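Local atomic coordinates of UDP-glucose:anthocyanidin 3-O-glucosyltransferase (Clitoria ternatea, PDB entry 4REL), a protein that belongs to the plant UDP-glycosyltransferase family, with the GT-B fold of two Rossmann-like domains facing each other across a cleft. Residues W298-S303 with G320-W325. Residues are numbered along the deposited sequence; the frame is centred on the assembly and turned at random.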
# COMPACT_ATOMS: atom_id res chain seq x y z
N TRP A 298 -3.88 -4.15 20.03
CA TRP A 298 -4.79 -3.49 19.11
C TRP A 298 -4.34 -2.04 18.96
O TRP A 298 -4.35 -1.27 19.93
CB TRP A 298 -6.23 -3.56 19.65
CG TRP A 298 -7.31 -3.02 18.75
CD1 TRP A 298 -7.17 -2.49 17.50
CD2 TRP A 298 -8.72 -2.96 19.06
NE1 TRP A 298 -8.41 -2.11 17.00
CE2 TRP A 298 -9.37 -2.38 17.94
CE3 TRP A 298 -9.48 -3.33 20.17
CZ2 TRP A 298 -10.74 -2.18 17.91
CZ3 TRP A 298 -10.85 -3.12 20.13
CH2 TRP A 298 -11.47 -2.55 19.01
N ALA A 299 -3.90 -1.68 17.75
CA ALA A 299 -3.53 -0.31 17.45
C ALA A 299 -4.81 0.36 17.01
O ALA A 299 -5.35 0.04 15.95
CB ALA A 299 -2.48 -0.26 16.36
N LEU A 300 -5.30 1.27 17.85
CA LEU A 300 -6.61 1.89 17.70
C LEU A 300 -6.49 3.40 17.93
O LEU A 300 -5.93 3.83 18.94
CB LEU A 300 -7.58 1.28 18.73
CG LEU A 300 -9.01 1.83 18.80
CD1 LEU A 300 -9.80 1.46 17.56
CD2 LEU A 300 -9.73 1.31 20.04
N LYS A 301 -7.03 4.19 17.00
CA LYS A 301 -7.03 5.64 17.17
C LYS A 301 -7.70 6.08 18.47
O LYS A 301 -8.74 5.55 18.87
CB LYS A 301 -7.71 6.35 15.99
CG LYS A 301 -6.85 6.44 14.75
CD LYS A 301 -7.52 7.27 13.66
CE LYS A 301 -6.75 7.18 12.34
NZ LYS A 301 -7.45 7.87 11.22
N GLU A 302 -7.08 7.06 19.11
CA GLU A 302 -7.49 7.60 20.40
C GLU A 302 -8.97 7.99 20.44
O GLU A 302 -9.65 7.79 21.44
CB GLU A 302 -6.62 8.84 20.64
CG GLU A 302 -6.62 9.38 22.03
CD GLU A 302 -5.56 10.45 22.19
OE1 GLU A 302 -5.87 11.64 21.94
OE2 GLU A 302 -4.42 10.10 22.53
N SER A 303 -9.45 8.55 19.34
CA SER A 303 -10.81 9.07 19.27
C SER A 303 -11.85 7.95 19.31
O SER A 303 -13.04 8.20 19.52
CB SER A 303 -10.98 9.91 18.01
OG SER A 303 -10.44 9.24 16.89
N GLY A 320 -4.04 -7.98 27.16
CA GLY A 320 -4.12 -7.24 25.92
C GLY A 320 -3.63 -5.83 26.07
O GLY A 320 -3.57 -5.30 27.17
N LYS A 321 -3.25 -5.23 24.95
CA LYS A 321 -2.81 -3.84 24.93
C LYS A 321 -3.63 -3.12 23.88
O LYS A 321 -3.65 -3.55 22.73
CB LYS A 321 -1.33 -3.73 24.56
CG LYS A 321 -0.35 -3.87 25.72
CD LYS A 321 0.95 -3.13 25.42
CE LYS A 321 1.30 -2.16 26.55
NZ LYS A 321 2.05 -2.82 27.67
N VAL A 322 -4.29 -2.05 24.27
CA VAL A 322 -5.00 -1.20 23.32
C VAL A 322 -4.26 0.13 23.31
O VAL A 322 -4.22 0.83 24.32
CB VAL A 322 -6.46 -1.00 23.75
CG1 VAL A 322 -7.18 -0.05 22.78
CG2 VAL A 322 -7.18 -2.36 23.80
N VAL A 323 -3.62 0.44 22.18
CA VAL A 323 -2.70 1.57 22.12
C VAL A 323 -2.94 2.39 20.86
O VAL A 323 -3.54 1.91 19.91
CB VAL A 323 -1.24 1.11 22.18
CG1 VAL A 323 -0.95 0.43 23.51
CG2 VAL A 323 -0.95 0.17 21.03
N SER A 324 -2.46 3.63 20.86
CA SER A 324 -2.69 4.53 19.74
C SER A 324 -1.73 4.28 18.59
O SER A 324 -2.04 4.58 17.44
CB SER A 324 -2.58 5.99 20.20
OG SER A 324 -3.55 6.28 21.18
N TRP A 325 -0.57 3.72 18.90
CA TRP A 325 0.48 3.49 17.91
C TRP A 325 1.37 2.31 18.30
O TRP A 325 1.63 2.09 19.49
CB TRP A 325 1.34 4.75 17.77
CG TRP A 325 2.58 4.56 16.96
CD1 TRP A 325 2.72 4.73 15.61
CD2 TRP A 325 3.87 4.16 17.44
NE1 TRP A 325 4.01 4.46 15.23
CE2 TRP A 325 4.74 4.11 16.33
CE3 TRP A 325 4.37 3.84 18.71
CZ2 TRP A 325 6.08 3.74 16.45
CZ3 TRP A 325 5.71 3.48 18.83
CH2 TRP A 325 6.55 3.43 17.71
O HOH W 1 -5.78 4.42 21.73
O HOH W 2 -3.07 7.97 23.06
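L300, just past the end of its strand, still lies beside V322 and points the same way, with L300 CD2 4.0 Å from V322 CG1, on the side where W298 also points. With its CG anti to the backbone N (chi1 -175°), the W298 indole swings away from the 320-325 segment, and L300 CD2 sits 4.1 Å above one face of the ring, offset toward its rim. V322 CG2 approaches W298 CE3 obliquely at 4.4 Å, so the two methyls of V322 are divided between leucine and tryptophan, a task well suited to a beta-branched residue. A299 and V323 occupy the other face; the small methyl of A299 fits against strand 266-270, touching Y268 and C270.

Three backbone hydrogen bonds join the segments. W298 N and O reach K321 O and V323 N, which flank its bridge partner V322, the mark of a parallel ladder; L300 N continues it to V323 O at 2.8 Å. Where the strands end, water takes over. S324 OG binds one water that donates to L300 O and a second that donates to E302 OE2 at 2.6 Å, so polar residues suit this exposed end.

The large apolar indole of W298 suits its buried place among F271, helix 279-292 and F312, and buried L300 brings a branched methyl over it. Strand 320-323 forms an edge of the six-stranded parallel sheet of one Rossmann-like domain, with 296-299 between it and 266-270; helix 312-315, whose F312 also touches V322, completes the beta-alpha-beta crossover.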